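Local coordinates for protein beta-d-glucoside glucohydrolase (Hypocrea jecorina, PDB 3ZZ1) that probably hydrolyses terminal, non-reducing beta-D-glucosyl residues, releasing beta-D-glucose, and so serves in cellulose degradation as a secreted family 3 glycoside hydrolase, at residues S83-N88 and K527-I532; P112-L117 and I139-T144; Y135-A140 and T186-D191; F582-L587 and I695-S700; F611-T616 and T668-R673. All coordinates share one frame; numbering follows the deposited sequence.

Contact 1. Residues S83-N88 and K527-I532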
# COMPACT_ATOMS: atom_id res chain seq x y z
N SER A 83 -4.28 1.70 7.14
CA SER A 83 -4.39 2.29 8.48
C SER A 83 -5.80 2.22 9.06
O SER A 83 -5.99 2.37 10.28
CB SER A 83 -3.89 3.74 8.47
OG SER A 83 -2.48 3.80 8.28
N THR A 84 -6.80 1.98 8.21
CA THR A 84 -8.17 1.75 8.66
C THR A 84 -8.32 0.34 9.24
O THR A 84 -9.19 0.11 10.09
CB THR A 84 -9.22 1.92 7.53
OG1 THR A 84 -9.09 0.86 6.58
CG2 THR A 84 -9.06 3.27 6.83
N TRP A 85 -7.48 -0.58 8.78
CA TRP A 85 -7.58 -2.01 9.13
C TRP A 85 -9.00 -2.52 8.82
O TRP A 85 -9.51 -3.42 9.49
CB TRP A 85 -7.22 -2.24 10.61
CG TRP A 85 -5.78 -1.93 10.97
CD1 TRP A 85 -5.20 -0.69 11.04
CD2 TRP A 85 -4.76 -2.87 11.32
NE1 TRP A 85 -3.88 -0.81 11.40
CE2 TRP A 85 -3.58 -2.13 11.58
CE3 TRP A 85 -4.72 -4.27 11.43
CZ2 TRP A 85 -2.37 -2.75 11.95
CZ3 TRP A 85 -3.52 -4.88 11.80
CH2 TRP A 85 -2.36 -4.12 12.05
N ASP A 86 -9.60 -1.94 7.79
CA ASP A 86 -10.98 -2.22 7.43
C ASP A 86 -11.05 -2.83 6.03
O ASP A 86 -10.98 -2.11 5.03
CB ASP A 86 -11.80 -0.93 7.51
CG ASP A 86 -13.30 -1.18 7.48
OD1 ASP A 86 -13.76 -2.08 6.75
OD2 ASP A 86 -14.03 -0.45 8.18
N VAL A 87 -11.17 -4.16 5.97
CA VAL A 87 -11.22 -4.89 4.69
C VAL A 87 -12.34 -4.39 3.78
O VAL A 87 -12.19 -4.39 2.55
CB VAL A 87 -11.33 -6.44 4.88
CG1 VAL A 87 -10.06 -6.98 5.55
CG2 VAL A 87 -12.58 -6.83 5.67
N ASN A 88 -13.45 -3.96 4.38
CA ASN A 88 -14.59 -3.45 3.62
C ASN A 88 -14.28 -2.14 2.91
O ASN A 88 -14.56 -2.00 1.72
CB ASN A 88 -15.82 -3.31 4.53
CG ASN A 88 -16.25 -4.64 5.13
OD1 ASN A 88 -16.74 -5.53 4.42
ND2 ASN A 88 -16.07 -4.78 6.44
N LYS A 527 -5.13 2.52 13.28
CA LYS A 527 -4.01 2.00 14.05
C LYS A 527 -2.79 1.94 13.13
O LYS A 527 -2.94 1.70 11.93
CB LYS A 527 -4.36 0.64 14.67
CG LYS A 527 -5.41 0.77 15.79
CD LYS A 527 -5.59 -0.48 16.62
CE LYS A 527 -6.46 -0.18 17.84
NZ LYS A 527 -6.87 -1.39 18.56
N LEU A 528 -1.61 2.19 13.70
CA LEU A 528 -0.38 2.31 12.90
C LEU A 528 -0.07 1.05 12.10
O LEU A 528 -0.32 -0.07 12.56
CB LEU A 528 0.82 2.66 13.78
CG LEU A 528 0.87 4.03 14.47
CD1 LEU A 528 2.05 4.08 15.42
CD2 LEU A 528 0.95 5.17 13.46
N VAL A 529 0.45 1.26 10.90
CA VAL A 529 0.86 0.16 10.04
C VAL A 529 2.38 0.17 9.88
O VAL A 529 2.94 -0.53 9.03
CB VAL A 529 0.14 0.18 8.66
CG1 VAL A 529 -1.36 -0.03 8.84
CG2 VAL A 529 0.41 1.49 7.90
N TYR A 530 3.04 0.99 10.70
CA TYR A 530 4.49 0.97 10.87
C TYR A 530 4.84 1.39 12.30
O TYR A 530 3.98 1.90 13.02
CB TYR A 530 5.20 1.86 9.84
CG TYR A 530 4.56 3.20 9.58
CD1 TYR A 530 4.63 4.24 10.52
CD2 TYR A 530 3.89 3.45 8.38
CE1 TYR A 530 4.04 5.47 10.27
CE2 TYR A 530 3.29 4.67 8.13
CZ TYR A 530 3.37 5.68 9.07
OH TYR A 530 2.78 6.90 8.82
N THR A 531 6.09 1.16 12.69
CA THR A 531 6.58 1.50 14.02
C THR A 531 7.13 2.93 14.07
O THR A 531 7.90 3.33 13.20
CB THR A 531 7.69 0.50 14.48
OG1 THR A 531 7.12 -0.80 14.69
CG2 THR A 531 8.36 0.96 15.77
N ILE A 532 6.71 3.69 15.08
CA ILE A 532 7.29 5.00 15.36
C ILE A 532 8.22 4.84 16.56
O ILE A 532 7.77 4.64 17.70
CB ILE A 532 6.21 6.09 15.61
CG1 ILE A 532 5.33 6.26 14.35
CG2 ILE A 532 6.87 7.43 16.02
CD1 ILE A 532 4.11 7.14 14.54
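With CG of Trp85 anti to its own carbonyl carbon (chi1 -64°) and the ring turned by a chi2 of 70°, the indole of this residue reaches Lys527 with its N-H edge foremost. The contact joins two parts of the family 3 hydrolase fold: the end of helix 78-83, in the N-terminal TIM-barrel-type region, and a loop of the C-terminal family region. Trp85 NE1 donates to Lys527 O at 2.7 Å. The oxygen lies close to the indole plane, but the donor stands 56° out of the carbonyl plane, so the bond misses the usual lone-pair direction. Further round the same ring edge, CZ2 comes to 3.4 Å from Leu528 O. The backbones add one bond, Lys527 N to Ser83 O at 3.1 Å. Replacing Trp85 with an alanine would probably leave Lys527 O without its indole donor and open a gap beside Val529. The indole is packed beyond the loop as well, meeting Phe654 edge-to-face and touching Leu136. Lys527 runs its extended chain away from Ser83 and Trp85, and its NZ forms a salt bridge with Glu631 and a hydrogen bond with Val632 O. Val529 fills the corner between the two residues: its CG1 lies 3.7 Å from Trp85 NE1, while CG2 sits 3.7 Å from Ser83 OG, a hydroxyl already bonded to Val79 O.

Contact 2. Residues P112-L117 and I139-T144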
# COMPACT_ATOMS: atom_id res chain seq x y z
N PRO A 112 -2.55 -2.33 -7.35
CA PRO A 112 -1.97 -1.77 -6.13
C PRO A 112 -0.52 -2.18 -5.85
O PRO A 112 0.05 -2.98 -6.59
CB PRO A 112 -2.91 -2.30 -5.04
CG PRO A 112 -3.39 -3.61 -5.59
CD PRO A 112 -3.47 -3.45 -7.07
N VAL A 113 0.06 -1.63 -4.78
CA VAL A 113 1.49 -1.78 -4.50
C VAL A 113 1.78 -2.72 -3.32
O VAL A 113 1.38 -2.45 -2.19
CB VAL A 113 2.16 -0.41 -4.22
CG1 VAL A 113 3.65 -0.57 -3.90
CG2 VAL A 113 1.98 0.52 -5.41
N ALA A 114 2.49 -3.81 -3.61
CA ALA A 114 2.95 -4.75 -2.58
C ALA A 114 4.46 -4.63 -2.38
O ALA A 114 5.02 -5.14 -1.40
CB ALA A 114 2.59 -6.19 -2.95
N GLY A 115 5.11 -3.94 -3.32
CA GLY A 115 6.55 -3.71 -3.29
C GLY A 115 6.86 -2.31 -3.76
O GLY A 115 6.49 -1.94 -4.87
N PRO A 116 7.57 -1.52 -2.93
CA PRO A 116 8.19 -1.91 -1.66
C PRO A 116 7.18 -2.27 -0.56
O PRO A 116 6.10 -1.68 -0.49
CB PRO A 116 8.97 -0.65 -1.24
CG PRO A 116 8.23 0.47 -1.88
CD PRO A 116 7.76 -0.08 -3.20
N LEU A 117 7.55 -3.23 0.28
CA LEU A 117 6.80 -3.51 1.48
C LEU A 117 7.02 -2.37 2.47
O LEU A 117 6.08 -1.87 3.08
CB LEU A 117 7.20 -4.86 2.08
CG LEU A 117 6.41 -5.40 3.28
CD1 LEU A 117 4.90 -5.46 3.01
CD2 LEU A 117 6.95 -6.77 3.68
N ILE A 139 -3.43 -9.23 2.64
CA ILE A 139 -4.89 -9.11 2.75
C ILE A 139 -5.39 -7.88 1.99
O ILE A 139 -6.32 -7.99 1.18
CB ILE A 139 -5.37 -9.08 4.24
CG1 ILE A 139 -5.04 -10.41 4.95
CG2 ILE A 139 -6.86 -8.76 4.33
CD1 ILE A 139 -5.73 -11.66 4.38
N ALA A 140 -4.77 -6.73 2.23
CA ALA A 140 -5.12 -5.51 1.51
C ALA A 140 -4.97 -5.66 -0.01
O ALA A 140 -5.85 -5.25 -0.76
CB ALA A 140 -4.30 -4.33 2.03
N MET A 141 -3.87 -6.27 -0.46
CA MET A 141 -3.67 -6.55 -1.89
C MET A 141 -4.85 -7.32 -2.48
O MET A 141 -5.46 -6.88 -3.46
CB MET A 141 -2.37 -7.32 -2.14
CG MET A 141 -1.09 -6.48 -2.03
SD MET A 141 -0.93 -5.13 -3.21
CE MET A 141 -0.49 -5.99 -4.72
N GLY A 142 -5.18 -8.45 -1.86
CA GLY A 142 -6.28 -9.31 -2.30
C GLY A 142 -7.63 -8.62 -2.32
O GLY A 142 -8.40 -8.79 -3.27
N GLN A 143 -7.92 -7.83 -1.28
CA GLN A 143 -9.19 -7.11 -1.20
C GLN A 143 -9.29 -6.03 -2.28
O GLN A 143 -10.35 -5.83 -2.86
CB GLN A 143 -9.41 -6.50 0.20
CG GLN A 143 -9.62 -7.52 1.33
CD GLN A 143 -11.01 -8.18 1.35
OE1 GLN A 143 -11.18 -9.23 1.97
NE2 GLN A 143 -11.98 -7.57 0.66
N THR A 144 -8.18 -5.34 -2.54
CA THR A 144 -8.14 -4.24 -3.51
C THR A 144 -8.29 -4.75 -4.94
O THR A 144 -8.98 -4.14 -5.76
CB THR A 144 -6.83 -3.42 -3.38
OG1 THR A 144 -6.67 -2.98 -2.02
CG2 THR A 144 -6.83 -2.20 -4.30
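Apolar packing carries most of the meeting between Pro112 and Met141, where the loop after strand 108-109 runs under helix 134-150 in the TIM-barrel-type N-terminal region of this glycosidase. The Met141 side chain is bent at chi2 (-63°) and chi3 (-76°), which brings its sulfur and methyl group onto the loop. There the thioether lodges between two small apolar groups. Pro112 CG is 3.7 Å from Met141 SD, with the pyrrolidine ring and the methionine chain passing at a slant, and Ala114 CB is 3.6 Å from Met141 CE. One turn along the helix, Thr144 turns its methyl to the same proline, CG2 lying 3.9 Å from Pro112 CG. Pro188 and Phe189 of helix 178-194 touch Ala114 as well.

Contacts with backbone atoms come next. Met141 SD lies against the peptide after Val113, 3.6 Å from Val113 C, and Met141 CE is 3.6 Å from Pro112 O. A cis peptide precedes Pro112, and the loop's own backbone is hydrogen-bonded to Lys158.

No hydrogen bond crosses between 112-117 and 139-144; within the helix, Ala140 O accepts twice from Thr144, from the backbone N at 2.9 Å and from OG1 at 2.7 Å, the two donors arriving from opposite faces of the carbonyl plane.

Contact 3. Residues Y135-A140 and T186-D191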
# COMPACT_ATOMS: atom_id res chain seq x y z
N TYR A 135 1.44 -9.91 5.96
CA TYR A 135 0.08 -10.43 6.13
C TYR A 135 -0.97 -9.36 5.80
O TYR A 135 -1.81 -9.57 4.93
CB TYR A 135 -0.15 -11.02 7.52
CG TYR A 135 -1.58 -11.50 7.73
CD1 TYR A 135 -2.57 -10.63 8.19
CD2 TYR A 135 -1.94 -12.82 7.44
CE1 TYR A 135 -3.89 -11.06 8.35
CE2 TYR A 135 -3.25 -13.26 7.60
CZ TYR A 135 -4.22 -12.38 8.06
OH TYR A 135 -5.51 -12.82 8.22
N LEU A 136 -0.89 -8.22 6.49
CA LEU A 136 -1.81 -7.10 6.26
C LEU A 136 -1.77 -6.61 4.82
O LEU A 136 -2.81 -6.46 4.19
CB LEU A 136 -1.53 -5.93 7.23
CG LEU A 136 -2.21 -4.57 6.96
CD1 LEU A 136 -3.73 -4.68 6.97
CD2 LEU A 136 -1.75 -3.51 7.96
N THR A 137 -0.57 -6.35 4.31
CA THR A 137 -0.38 -5.92 2.92
C THR A 137 -0.97 -6.95 1.96
O THR A 137 -1.63 -6.58 0.99
CB THR A 137 1.11 -5.66 2.63
OG1 THR A 137 1.55 -4.55 3.42
CG2 THR A 137 1.34 -5.34 1.15
N GLY A 138 -0.74 -8.23 2.25
CA GLY A 138 -1.31 -9.32 1.46
C GLY A 138 -2.83 -9.30 1.46
O GLY A 138 -3.45 -9.34 0.40
N ILE A 139 -3.43 -9.23 2.64
CA ILE A 139 -4.89 -9.11 2.75
C ILE A 139 -5.39 -7.88 1.99
O ILE A 139 -6.32 -7.99 1.18
CB ILE A 139 -5.37 -9.08 4.24
CG1 ILE A 139 -5.04 -10.41 4.95
CG2 ILE A 139 -6.86 -8.76 4.33
CD1 ILE A 139 -5.73 -11.66 4.38
N ALA A 140 -4.77 -6.73 2.23
CA ALA A 140 -5.12 -5.51 1.51
C ALA A 140 -4.97 -5.66 -0.01
O ALA A 140 -5.85 -5.25 -0.76
CB ALA A 140 -4.30 -4.33 2.03
N THR A 186 7.86 -11.72 -1.03
CA THR A 186 7.00 -12.34 -2.05
C THR A 186 5.60 -12.60 -1.51
O THR A 186 4.63 -12.55 -2.26
CB THR A 186 7.62 -13.64 -2.62
OG1 THR A 186 8.94 -13.38 -3.09
CG2 THR A 186 6.80 -14.16 -3.80
N TRP A 187 5.50 -12.86 -0.21
CA TRP A 187 4.23 -13.15 0.47
C TRP A 187 3.01 -12.35 -0.05
O TRP A 187 2.00 -12.96 -0.42
CB TRP A 187 4.38 -13.00 1.99
CG TRP A 187 3.11 -13.24 2.79
CD1 TRP A 187 1.99 -12.45 2.81
CD2 TRP A 187 2.86 -14.32 3.69
NE1 TRP A 187 1.05 -12.99 3.66
CE2 TRP A 187 1.55 -14.14 4.21
CE3 TRP A 187 3.59 -15.44 4.10
CZ2 TRP A 187 0.97 -15.02 5.13
CZ3 TRP A 187 3.01 -16.33 5.02
CH2 TRP A 187 1.72 -16.11 5.52
N PRO A 188 3.09 -11.00 -0.05
CA PRO A 188 1.91 -10.23 -0.49
C PRO A 188 1.59 -10.34 -1.98
O PRO A 188 0.45 -10.10 -2.38
CB PRO A 188 2.29 -8.79 -0.13
CG PRO A 188 3.77 -8.78 -0.06
CD PRO A 188 4.13 -10.12 0.49
N PHE A 189 2.58 -10.69 -2.80
CA PHE A 189 2.35 -10.93 -4.22
C PHE A 189 1.59 -12.24 -4.43
O PHE A 189 0.80 -12.36 -5.37
CB PHE A 189 3.67 -10.93 -5.00
CG PHE A 189 4.25 -9.56 -5.18
CD1 PHE A 189 3.89 -8.77 -6.27
CD2 PHE A 189 5.16 -9.04 -4.26
CE1 PHE A 189 4.42 -7.50 -6.44
CE2 PHE A 189 5.69 -7.77 -4.42
CZ PHE A 189 5.33 -7.00 -5.52
N ALA A 190 1.79 -13.20 -3.53
CA ALA A 190 1.01 -14.45 -3.55
C ALA A 190 -0.47 -14.18 -3.29
O ALA A 190 -1.33 -14.76 -3.95
CB ALA A 190 1.57 -15.46 -2.56
N ASP A 191 -0.77 -13.31 -2.33
CA ASP A 191 -2.14 -12.86 -2.11
C ASP A 191 -2.71 -12.25 -3.38
O ASP A 191 -3.84 -12.56 -3.76
CB ASP A 191 -2.21 -11.83 -0.97
CG ASP A 191 -2.00 -12.44 0.40
OD1 ASP A 191 -0.84 -12.80 0.70
OD2 ASP A 191 -2.97 -12.54 1.18
O HOH W 1 -1.79 -12.14 3.77
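Gly138 and Pro188 bring the two helices together most closely, their CA atoms just 3.9 Å apart. The glycine has no side chain to hold the backbones off, and a CB on it would run into Asp191 OD1. Asp191 uses that room: its carboxylate lies over the Gly138 peptide, with CG 3.4 Å from Gly138 CA. Beside them Thr137 CG2 meets Pro188 CB at 3.8 Å, the two side chains passing at a slant. Pro188 has no N-H to give to the preceding turn, and helix 178-194 is kinked here.

Toward Tyr135 and Trp187 the helices stand further off and a water fills in. Trp187 holds CG anti to its backbone N (chi1 178°), which swings the indole N-H toward helix 134-150. The water accepts from Trp187 NE1 at 3.0 Å, in the indole plane, and donates to Tyr135 O at 2.8 Å and to Asp191 OD2 at 2.9 Å. The rings themselves barely touch, Trp187 CZ2 reaching Tyr135 CD2 at the ring edge, 4.3 Å away. Asp191 also forms salt bridges with Arg672 and Arg674, which probably stabilise its negative charge, and Arg674 makes a cation-pi contact with Trp187.

Nearly parallel segments, crossing at -23° with axes 7.7 Å apart, are what neighbouring helices on the outside of a TIM-barrel-type domain display, here with strand 154-160 of the parallel barrel sheet between them in the chain.

Contact 4. Residues F582-L587 and I695-S700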
# COMPACT_ATOMS: atom_id res chain seq x y z
N PHE A 582 -11.99 -0.68 25.28
CA PHE A 582 -12.54 -1.97 24.88
C PHE A 582 -11.90 -3.07 25.71
O PHE A 582 -10.70 -3.03 25.98
CB PHE A 582 -12.25 -2.24 23.39
CG PHE A 582 -12.77 -1.17 22.46
CD1 PHE A 582 -14.07 -1.22 21.98
CD2 PHE A 582 -11.94 -0.12 22.06
CE1 PHE A 582 -14.55 -0.24 21.12
CE2 PHE A 582 -12.41 0.86 21.19
CZ PHE A 582 -13.72 0.80 20.72
N ASN A 583 -12.69 -4.05 26.14
CA ASN A 583 -12.05 -5.26 26.68
C ASN A 583 -12.34 -6.58 25.99
O ASN A 583 -13.43 -6.80 25.45
CB ASN A 583 -12.04 -5.38 28.22
CG ASN A 583 -13.13 -4.59 28.89
OD1 ASN A 583 -14.25 -5.08 29.03
ND2 ASN A 583 -12.79 -3.40 29.35
N TYR A 584 -11.31 -7.42 26.00
CA TYR A 584 -11.30 -8.67 25.28
C TYR A 584 -11.56 -9.80 26.26
O TYR A 584 -11.02 -9.81 27.37
CB TYR A 584 -9.93 -8.89 24.62
CG TYR A 584 -9.54 -7.89 23.53
CD1 TYR A 584 -9.67 -6.51 23.72
CD2 TYR A 584 -9.00 -8.34 22.32
CE1 TYR A 584 -9.31 -5.60 22.72
CE2 TYR A 584 -8.63 -7.44 21.33
CZ TYR A 584 -8.79 -6.08 21.53
OH TYR A 584 -8.41 -5.21 20.54
N SER A 585 -12.38 -10.76 25.85
CA SER A 585 -12.64 -11.94 26.66
C SER A 585 -12.93 -13.15 25.79
O SER A 585 -13.16 -13.01 24.58
CB SER A 585 -13.82 -11.69 27.61
OG SER A 585 -14.99 -11.39 26.88
N ARG A 586 -12.91 -14.33 26.41
CA ARG A 586 -13.40 -15.56 25.80
C ARG A 586 -12.62 -15.94 24.54
O ARG A 586 -13.19 -16.04 23.45
CB ARG A 586 -14.91 -15.45 25.50
CG ARG A 586 -15.77 -14.97 26.69
CD ARG A 586 -15.97 -16.09 27.72
NE ARG A 586 -16.85 -15.69 28.82
CZ ARG A 586 -16.43 -15.30 30.02
NH1 ARG A 586 -15.14 -15.23 30.30
NH2 ARG A 586 -17.32 -14.97 30.95
N LEU A 587 -11.32 -16.13 24.70
CA LEU A 587 -10.47 -16.56 23.59
C LEU A 587 -10.64 -18.05 23.34
O LEU A 587 -10.42 -18.87 24.23
CB LEU A 587 -9.00 -16.21 23.86
CG LEU A 587 -7.91 -16.63 22.87
CD1 LEU A 587 -8.23 -16.20 21.45
CD2 LEU A 587 -6.59 -16.05 23.29
N ILE A 695 -0.65 -18.09 20.61
CA ILE A 695 -1.76 -17.29 20.10
C ILE A 695 -1.92 -16.05 20.97
O ILE A 695 -2.16 -16.15 22.17
CB ILE A 695 -3.08 -18.12 20.04
CG1 ILE A 695 -2.90 -19.36 19.15
CG2 ILE A 695 -4.26 -17.26 19.58
CD1 ILE A 695 -2.47 -19.08 17.71
N SER A 696 -1.76 -14.88 20.36
CA SER A 696 -1.81 -13.61 21.07
C SER A 696 -2.79 -12.65 20.41
O SER A 696 -2.63 -12.30 19.23
CB SER A 696 -0.42 -12.98 21.15
OG SER A 696 0.44 -13.75 21.97
N VAL A 697 -3.80 -12.23 21.16
CA VAL A 697 -4.80 -11.29 20.67
C VAL A 697 -4.81 -10.03 21.54
O VAL A 697 -4.76 -10.11 22.76
CB VAL A 697 -6.23 -11.93 20.61
CG1 VAL A 697 -7.28 -10.89 20.22
CG2 VAL A 697 -6.27 -13.10 19.63
N GLY A 698 -4.86 -8.88 20.89
CA GLY A 698 -4.91 -7.61 21.61
C GLY A 698 -5.12 -6.39 20.74
O GLY A 698 -5.51 -6.49 19.57
N ALA A 699 -4.85 -5.23 21.35
CA ALA A 699 -5.15 -3.93 20.75
C ALA A 699 -3.99 -3.36 19.93
O ALA A 699 -4.13 -2.31 19.30
CB ALA A 699 -5.57 -2.93 21.85
N SER A 700 -2.86 -4.06 19.94
CA SER A 700 -1.64 -3.69 19.21
C SER A 700 -0.63 -4.85 19.30
O SER A 700 -0.92 -5.89 19.90
CB SER A 700 -1.02 -2.40 19.78
OG SER A 700 -0.24 -2.65 20.94
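Tyr584 and Val697 cross at a slant between two beta layers, the valine methyl CG1 lying in the plane of the tyrosine ring at its edge, 3.7 Å from CD2. Both residues direct their CB toward the opposite strand. Tyr584 then carries its ring on past the valine to the turn after strand 691-698. There CE2 lies 3.7 Å from Gly698 O, and the hydroxyl end comes over the backbone, with OH 3.5 Å from Ala699 CA. Gly698 presents only its main chain to the ring, whose end therefore rests on the peptide. The phenol oxygen is satisfied by Glu631, to which it is hydrogen-bonded, and Arg705 and Leu706 of strand 704-712 also touch this tyrosine.

Leu587 meets the other branch of the valine. Its CG is anti to the backbone N (chi1 177°), and the side chain crosses Val697 obliquely, CD1 to CG2 at 4.1 Å. Val697 thus offers one methyl to the aromatic edge and one to the leucine. This second contact is looser, and Val617 and Val619 of the neighbouring strand 613-623 help to cover the leucine.

No hydrogen bond links 582-587 to 695-700. The strand axes are 8.5 Å apart and run at 148° to each other, too far for pairing within one sheet. Strand 582-591 belongs to a three-stranded antiparallel sheet and 691-698 to a four-stranded one, and side chains meeting between them form the interior of a beta sandwich, as in the fibronectin type III-like domain of family 3 enzymes.

Contact 5. Residues F611-T616 and T668-R673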
# COMPACT_ATOMS: atom_id res chain seq x y z
N PHE A 611 -3.97 -21.36 0.83
CA PHE A 611 -4.91 -20.28 1.15
C PHE A 611 -6.21 -20.82 1.77
O PHE A 611 -7.13 -20.05 2.06
CB PHE A 611 -5.20 -19.41 -0.08
CG PHE A 611 -4.10 -18.43 -0.39
CD1 PHE A 611 -2.97 -18.83 -1.09
CD2 PHE A 611 -4.21 -17.10 0.00
CE1 PHE A 611 -1.95 -17.93 -1.39
CE2 PHE A 611 -3.20 -16.19 -0.28
CZ PHE A 611 -2.07 -16.60 -0.98
N GLN A 612 -6.28 -22.13 1.96
CA GLN A 612 -7.44 -22.75 2.59
C GLN A 612 -7.35 -22.68 4.11
O GLN A 612 -6.27 -22.78 4.68
CB GLN A 612 -7.62 -24.19 2.11
CG GLN A 612 -8.31 -24.29 0.76
CD GLN A 612 -8.28 -25.68 0.15
OE1 GLN A 612 -7.42 -26.51 0.48
NE2 GLN A 612 -9.20 -25.94 -0.77
N ASN A 613 -8.50 -22.50 4.75
CA ASN A 613 -8.58 -22.36 6.19
C ASN A 613 -8.34 -23.68 6.93
O ASN A 613 -8.90 -24.72 6.57
CB ASN A 613 -9.92 -21.75 6.60
CG ASN A 613 -10.04 -20.29 6.20
OD1 ASN A 613 -9.06 -19.54 6.19
ND2 ASN A 613 -11.26 -19.87 5.86
N VAL A 614 -7.51 -23.61 7.96
CA VAL A 614 -7.19 -24.78 8.79
C VAL A 614 -7.54 -24.54 10.26
O VAL A 614 -7.57 -25.49 11.05
CB VAL A 614 -5.69 -25.17 8.69
CG1 VAL A 614 -5.37 -25.75 7.33
CG2 VAL A 614 -4.80 -23.97 8.99
N ALA A 615 -7.79 -23.28 10.62
CA ALA A 615 -8.08 -22.90 12.00
C ALA A 615 -8.89 -21.61 12.11
O ALA A 615 -8.97 -20.82 11.15
CB ALA A 615 -6.79 -22.77 12.80
N THR A 616 -9.50 -21.41 13.27
CA THR A 616 -10.33 -20.24 13.55
C THR A 616 -10.10 -19.78 14.99
O THR A 616 -10.25 -20.56 15.94
CB THR A 616 -11.83 -20.56 13.33
OG1 THR A 616 -12.03 -21.05 12.00
CG2 THR A 616 -12.70 -19.32 13.54
N THR A 668 -13.57 -12.61 14.60
CA THR A 668 -13.22 -13.92 14.07
C THR A 668 -11.98 -13.83 13.18
O THR A 668 -11.98 -13.10 12.19
CB THR A 668 -14.40 -14.51 13.26
OG1 THR A 668 -15.53 -14.69 14.12
CG2 THR A 668 -14.03 -15.86 12.63
N PHE A 669 -10.94 -14.56 13.55
CA PHE A 669 -9.74 -14.64 12.74
C PHE A 669 -9.63 -16.01 12.09
O PHE A 669 -9.41 -17.01 12.76
CB PHE A 669 -8.48 -14.35 13.57
CG PHE A 669 -8.61 -13.15 14.47
CD1 PHE A 669 -8.54 -11.86 13.95
CD2 PHE A 669 -8.80 -13.31 15.84
CE1 PHE A 669 -8.66 -10.75 14.79
CE2 PHE A 669 -8.92 -12.21 16.68
CZ PHE A 669 -8.85 -10.93 16.16
N ASN A 670 -9.81 -16.04 10.77
CA ASN A 670 -9.65 -17.27 10.00
C ASN A 670 -8.19 -17.48 9.61
O ASN A 670 -7.56 -16.60 9.00
CB ASN A 670 -10.56 -17.26 8.77
CG ASN A 670 -12.03 -17.28 9.14
OD1 ASN A 670 -12.43 -17.96 10.08
ND2 ASN A 670 -12.84 -16.52 8.40
N ILE A 671 -7.67 -18.65 9.96
CA ILE A 671 -6.26 -18.96 9.76
C ILE A 671 -6.06 -19.93 8.59
O ILE A 671 -6.51 -21.07 8.64
CB ILE A 671 -5.62 -19.51 11.05
CG1 ILE A 671 -5.69 -18.45 12.16
CG2 ILE A 671 -4.17 -19.94 10.79
CD1 ILE A 671 -5.15 -18.92 13.49
N ARG A 672 -5.40 -19.44 7.55
CA ARG A 672 -5.07 -20.24 6.38
C ARG A 672 -3.85 -21.09 6.70
O ARG A 672 -3.09 -20.77 7.63
CB ARG A 672 -4.77 -19.34 5.17
CG ARG A 672 -5.88 -18.34 4.83
CD ARG A 672 -5.39 -17.24 3.90
NE ARG A 672 -4.26 -16.50 4.45
CZ ARG A 672 -3.76 -15.37 3.95
NH1 ARG A 672 -4.27 -14.82 2.86
NH2 ARG A 672 -2.72 -14.79 4.54
N ARG A 673 -3.65 -22.16 5.93
CA ARG A 673 -2.48 -23.01 6.15
C ARG A 673 -1.17 -22.22 6.12
O ARG A 673 -0.28 -22.46 6.95
CB ARG A 673 -2.42 -24.16 5.14
CG ARG A 673 -1.26 -25.10 5.45
CD ARG A 673 -1.12 -26.24 4.47
NE ARG A 673 -0.01 -27.10 4.90
CZ ARG A 673 -0.11 -28.02 5.85
NH1 ARG A 673 -1.26 -28.22 6.48
NH2 ARG A 673 0.95 -28.75 6.18
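Val614 and Ala615 both donate their backbone N to Ile671 O, at 2.8 and 3.2 Å, which makes a classic beta bulge between antiparallel strands of the fibronectin type III-like domain. The return bond, Ile671 N to Ala615 O, is 2.8 Å long, and on the same face of the sheet Ala615 CB packs against Ile671 CB. Past the bulge the pairing slips by one residue: Asn613 stands opposite Arg672, and Arg673 N bonds to Gln612 O at 3.0 Å.

Arg672 and Phe611 leave the strands side by side, pointing the same way. The aliphatic part of Arg672 lies against backbone, its CG 3.5 Å from Phe611 O. The guanidinium stands at 85° to the ring, NH1 3.6 Å from Phe611 CE2. A methionine in place of Arg672 would probably leave two carboxylates, those of Asp191 and Asp675, without this charge partner. Outward, NH1 forms a salt bridge with Asp191 of helix 178-194, a helix that Phe611 touches too, and NH2 forms one with Asp675 OD1.

Overall arrangement
Contacts 1, 2 and 3 lie near the centre of the molecule, whereas contacts 4 and 5 lie in the C-terminal beta region. Contacts 2 and 3, with centres about 6 Å apart, share helix 134-150 and the residues Ile139 and Ala140. Contact 1 spans the chain from before them to long after, and its Val529 packs on Leu136 of contact 3. Contact 5 falls, in sequence, between the two strands of contact 4; strands 582-591 and 613-623 are neighbours in one sheet. A salt bridge, Asp191 to Arg672 of contact 5, and a probable hydrogen bond, Lys527 NZ to Ala699 O of contact 4, dock the fibronectin type III-like domain against both the barrel region, through contact 3, and the C-terminal family region, through Lys527.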